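Local coordinates for protein glucose-6-phosphate 1-dehydrogenase (Kluyveromyces lactis, PDB 7E6I) that oxidises D-glucose 6-phosphate to 6-phospho-D-glucono-1,5-lactone with NADP+, probably as the rate-limiting first step of the oxidative pentose-phosphate pathway, at residues Phe14-Gly18 / Asp19-Lys23; Tyr415-Leu418 / Ile419-Leu423. One frame throughout, in Å; residues are numbered along the deposited sequence.

Overall arrangement
Both contacts are local, each within one continuous run of chain. Contact 1 is the glycine-rich turn of the NADP-binding Rossmann domain, where strand 10-14 passes into helix 19-34. It is only partly buried, with a charged outer side. Contact 2 is a run of helical backbone bonds in helix 414-423, part of the C-terminal domain. It is buried, and packs against the same helix 19-34 and against strands 117-122 and 178-181 of the Rossmann sheet. The centres lie about 17 Å apart. They meet where Leu-20 CD1 comes 4.3 Å from Tyr-415 OH. Lysines pair with an aspartate in contact 1; a water bridges serine and aspartate in contact 2.

Contact 1 (Phe14-Gly18 / Asp19-Lys23); sequences FGASG and DLSKK
Ser-21 reaches back from the first turn of helix 19-34 to the loop before it, the glycine-rich turn of a Rossmann fold. By similarity Gly-15 to Lys-22 bind NADP+. The tight side lies between Ser-21 and the type I turn Gly-15 to Gly-18. Ser-21 OG donates to Ala-16 O at 3.0 Å; a chi1 of -179° swings the hydroxyl to the side opposite its backbone N. OG comes from the flank of the carbonyl, at a C=O...OG angle of 101°, tilted 33° out of the carbonyl plane. Ser-21 CB sits 3.5 Å from Gly-15 O. A water accepts from Ser-21 N at 3.1 Å and gives a weak bond to Gly-15 O. Gly-18 is the N-cap, and its O takes the first helical bond, from Lys-22 N at 3.1 Å.

The outer side is looser and charged. Asp-19 is exposed, and its two carboxylate oxygens are shared between two lysines. Lys-23 NZ makes a weak, long salt bridge to OD2. Lys-22 CG rests 3.4 Å from Gly-18 O, and the chain bends at chi3 and chi4 and carries its amine into a salt bridge with Asp-19 OD1. Helix 54-61 touches Lys-22 through Lys-60 and Val-61. A methionine in place of Lys-22 would probably leave Asp-19 OD1 without its charged mate. Lys-22 NZ meets Asp-19 OD1 at 2.9 Å, nearly end-on to the C-O bond.

Contact 2 (Tyr415-Leu418 / Ile419-Leu423); sequences YESL and IRDAL
Tyr-415 O accepts from Ile-419 N at 2.9 Å, the first of four successive i to i+4 bonds that join 415-418 to 419-423 within the alpha-helix 414-423. The others are Arg-420 N to Glu-416 O, Asp-421 N to Ser-417 O, and Ala-422 N to Leu-418 O. The N-H...O angles fall between 157° and 167°, so all four are fairly straight.

Side-chain carbons also brush the carbonyls of the preceding turn. Ile-419 turns CG1 beside its own backbone N (chi1 -74°), which lays that branch 3.3 Å from Tyr-415 O. Arg-420 CB lies 3.4 Å from Ser-417 O. Beyond the helix, Tyr-415 and Ile-419 face helix 19-34 and Tyr-121, while Leu-418 packs on Ile-181 and Phe-430. The helix thus lies against the Rossmann sheet. Leu-418 also comes near Gly-186, a glucose 6-phosphate site by similarity.

Polar side chains are tied mostly from outside. Glu-416 OE2 accepts from Glu-413 N, one turn back. Ser-417 OG bonds Lys-191 NZ, and Asp-421 OD2 has a weak bond from Asn-429. The Ser-417 hydroxyl and the Asp-421 carboxylate stand 4.3 Å apart, OG to OD2, and do not bond directly. Instead they share one water, which bonds Ser-417 OG and donates to Asp-421 OD2 at 2.8 Å.

Contact 1 (Phe14-Gly18 / Asp19-Lys23)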
loop_
_atom_site.group_PDB
_atom_site.type_symbol
_atom_site.label_atom_id
_atom_site.label_comp_id
_atom_site.label_asym_id
_atom_site.label_seq_id
_atom_site.Cartn_x
_atom_site.Cartn_y
_atom_site.Cartn_z
ATOM N N PHE A 14 14.535 4.516 -13.662
ATOM C CA PHE A 14 15.784 4.788 -12.973
ATOM C C PHE A 14 16.017 3.761 -11.871
ATOM O O PHE A 14 15.077 3.261 -11.248
ATOM C CB PHE A 14 15.776 6.197 -12.392
ATOM C CG PHE A 14 16.074 7.268 -13.409
ATOM C CD1 PHE A 14 15.075 7.758 -14.238
ATOM C CD2 PHE A 14 17.351 7.790 -13.531
ATOM C CE1 PHE A 14 15.351 8.750 -15.171
ATOM C CE2 PHE A 14 17.629 8.776 -14.457
ATOM C CZ PHE A 14 16.630 9.258 -15.281
ATOM N N GLY A 15 17.290 3.450 -11.633
ATOM C CA GLY A 15 17.625 2.360 -10.743
ATOM C C GLY A 15 17.385 1.007 -11.368
ATOM O O GLY A 15 17.099 0.041 -10.655
ATOM N N ALA A 16 17.497 0.909 -12.695
ATOM C CA ALA A 16 16.981 -0.253 -13.412
ATOM C C ALA A 16 17.656 -1.561 -13.021
ATOM O O ALA A 16 17.075 -2.627 -13.233
ATOM C CB ALA A 16 17.122 -0.035 -14.913
ATOM N N SER A 17 18.856 -1.510 -12.466
ATOM C CA SER A 17 19.598 -2.711 -12.114
ATOM C C SER A 17 19.234 -3.262 -10.741
ATOM O O SER A 17 19.669 -4.365 -10.393
ATOM C CB SER A 17 21.098 -2.414 -12.166
ATOM O OG SER A 17 21.404 -1.316 -11.313
ATOM N N GLY A 18 18.457 -2.531 -9.961
ATOM C CA GLY A 18 18.167 -2.941 -8.608
ATOM C C GLY A 18 17.074 -3.982 -8.512
ATOM O O GLY A 18 16.400 -4.327 -9.482
ATOM N N ASP A 19 16.896 -4.474 -7.287
ATOM C CA ASP A 19 15.960 -5.567 -7.050
ATOM C C ASP A 19 14.535 -5.158 -7.374
ATOM O O ASP A 19 13.800 -5.898 -8.043
ATOM C CB ASP A 19 16.060 -6.031 -5.600
ATOM C CG ASP A 19 16.990 -7.204 -5.440
ATOM O OD1 ASP A 19 17.665 -7.561 -6.436
ATOM O OD2 ASP A 19 17.041 -7.768 -4.325
ATOM N N LEU A 20 14.121 -3.986 -6.888
ATOM C CA LEU A 20 12.759 -3.532 -7.134
ATOM C C LEU A 20 12.468 -3.458 -8.625
ATOM O O LEU A 20 11.411 -3.906 -9.084
ATOM C CB LEU A 20 12.536 -2.174 -6.482
ATOM C CG LEU A 20 11.161 -1.610 -6.794
ATOM C CD1 LEU A 20 10.091 -2.426 -6.076
ATOM C CD2 LEU A 20 11.105 -0.149 -6.414
ATOM N N SER A 21 13.419 -2.924 -9.397
ATOM C CA SER A 21 13.229 -2.755 -10.831
ATOM C C SER A 21 13.050 -4.089 -11.531
ATOM O O SER A 21 12.133 -4.255 -12.343
ATOM C CB SER A 21 14.416 -2.010 -11.436
ATOM O OG SER A 21 14.208 -1.837 -12.822
ATOM N N LYS A 22 13.922 -5.058 -11.235
ATOM C CA LYS A 22 13.917 -6.277 -12.035
ATOM C C LYS A 22 12.841 -7.253 -11.588
ATOM O O LYS A 22 12.334 -8.021 -12.412
ATOM C CB LYS A 22 15.298 -6.944 -12.015
ATOM C CG LYS A 22 15.758 -7.488 -10.673
ATOM C CD LYS A 22 17.069 -8.286 -10.842
ATOM C CE LYS A 22 18.047 -8.052 -9.677
ATOM N NZ LYS A 22 18.134 -9.233 -8.758
ATOM N N LYS A 23 12.473 -7.238 -10.311
ATOM C CA LYS A 23 11.477 -8.174 -9.806
ATOM C C LYS A 23 10.063 -7.613 -9.795
ATOM O O LYS A 23 9.111 -8.395 -9.692
ATOM C CB LYS A 23 11.831 -8.617 -8.387
ATOM C CG LYS A 23 13.103 -9.425 -8.288
ATOM C CD LYS A 23 13.198 -10.082 -6.923
ATOM C CE LYS A 23 14.641 -10.278 -6.514
ATOM N NZ LYS A 23 14.787 -10.349 -5.037
HETATM O O HOH W 1 15.502 -1.153 -7.992
#

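Contact 2 (Tyr415-Leu418 / Ile419-Leu423)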
loop_
_atom_site.group_PDB
_atom_site.type_symbol
_atom_site.label_atom_id
_atom_site.label_comp_id
_atom_site.label_asym_id
_atom_site.label_seq_id
_atom_site.Cartn_x
_atom_site.Cartn_y
_atom_site.Cartn_z
ATOM N N TYR A 415 1.402 -3.330 -8.752
ATOM C CA TYR A 415 2.209 -2.431 -9.564
ATOM C C TYR A 415 1.711 -2.351 -10.992
ATOM O O TYR A 415 1.849 -1.300 -11.629
ATOM C CB TYR A 415 3.663 -2.871 -9.545
ATOM C CG TYR A 415 4.310 -2.568 -8.244
ATOM C CD1 TYR A 415 4.513 -1.255 -7.844
ATOM C CD2 TYR A 415 4.720 -3.590 -7.407
ATOM C CE1 TYR A 415 5.103 -0.965 -6.644
ATOM C CE2 TYR A 415 5.315 -3.314 -6.200
ATOM C CZ TYR A 415 5.509 -2.002 -5.825
ATOM O OH TYR A 415 6.110 -1.730 -4.618
ATOM N N GLU A 416 1.150 -3.439 -11.523
ATOM C CA GLU A 416 0.530 -3.370 -12.843
ATOM C C GLU A 416 -0.623 -2.378 -12.843
ATOM O O GLU A 416 -0.685 -1.477 -13.686
ATOM C CB GLU A 416 0.068 -4.759 -13.281
ATOM C CG GLU A 416 1.242 -5.666 -13.650
ATOM C CD GLU A 416 0.969 -7.158 -13.484
ATOM O OE1 GLU A 416 1.911 -7.954 -13.721
ATOM O OE2 GLU A 416 -0.169 -7.534 -13.126
ATOM N N SER A 417 -1.533 -2.516 -11.882
ATOM C CA SER A 417 -2.654 -1.595 -11.780
ATOM C C SER A 417 -2.170 -0.161 -11.625
ATOM O O SER A 417 -2.725 0.766 -12.235
ATOM C CB SER A 417 -3.539 -2.005 -10.598
ATOM O OG SER A 417 -4.525 -1.026 -10.303
ATOM N N LEU A 418 -1.115 0.036 -10.831
ATOM C CA LEU A 418 -0.701 1.386 -10.476
ATOM C C LEU A 418 0.003 2.076 -11.636
ATOM O O LEU A 418 -0.219 3.268 -11.882
ATOM C CB LEU A 418 0.193 1.344 -9.239
ATOM C CG LEU A 418 -0.581 1.207 -7.928
ATOM C CD1 LEU A 418 0.355 0.981 -6.750
ATOM C CD2 LEU A 418 -1.460 2.421 -7.702
ATOM N N ILE A 419 0.865 1.355 -12.353
ATOM C CA ILE A 419 1.531 1.945 -13.510
ATOM C C ILE A 419 0.506 2.314 -14.573
ATOM O O ILE A 419 0.548 3.412 -15.151
ATOM C CB ILE A 419 2.600 0.981 -14.060
ATOM C CG1 ILE A 419 3.812 0.952 -13.130
ATOM C CG2 ILE A 419 3.018 1.388 -15.464
ATOM C CD1 ILE A 419 4.800 -0.137 -13.456
ATOM N N ARG A 420 -0.431 1.402 -14.844
ATOM C CA ARG A 420 -1.563 1.723 -15.703
ATOM C C ARG A 420 -2.206 3.048 -15.310
ATOM O O ARG A 420 -2.374 3.944 -16.150
ATOM C CB ARG A 420 -2.591 0.602 -15.645
ATOM C CG ARG A 420 -3.786 0.863 -16.540
ATOM C CD ARG A 420 -3.395 0.599 -17.963
ATOM N NE ARG A 420 -4.208 1.289 -18.968
ATOM C CZ ARG A 420 -5.512 1.107 -19.160
ATOM N NH1 ARG A 420 -6.207 0.259 -18.402
ATOM N NH2 ARG A 420 -6.123 1.785 -20.120
ATOM N N ASP A 421 -2.562 3.192 -14.024
ATOM C CA ASP A 421 -3.244 4.405 -13.574
ATOM C C ASP A 421 -2.399 5.645 -13.829
ATOM O O ASP A 421 -2.926 6.709 -14.196
ATOM C CB ASP A 421 -3.580 4.305 -12.089
ATOM C CG ASP A 421 -4.736 3.373 -11.809
ATOM O OD1 ASP A 421 -5.278 2.783 -12.774
ATOM O OD2 ASP A 421 -5.099 3.226 -10.615
ATOM N N ALA A 422 -1.084 5.531 -13.614
ATOM C CA ALA A 422 -0.175 6.633 -13.909
ATOM C C ALA A 422 -0.188 6.968 -15.399
ATOM O O ALA A 422 -0.268 8.143 -15.783
ATOM C CB ALA A 422 1.234 6.278 -13.434
ATOM N N LEU A 423 -0.118 5.942 -16.258
ATOM C CA LEU A 423 -0.164 6.190 -17.696
ATOM C C LEU A 423 -1.432 6.946 -18.062
ATOM O O LEU A 423 -1.399 7.866 -18.886
ATOM C CB LEU A 423 -0.057 4.871 -18.473
ATOM C CG LEU A 423 1.294 4.148 -18.376
ATOM C CD1 LEU A 423 1.277 2.783 -19.036
ATOM C CD2 LEU A 423 2.380 4.988 -18.989
HETATM O O HOH W 2 -4.230 1.089 -9.066
#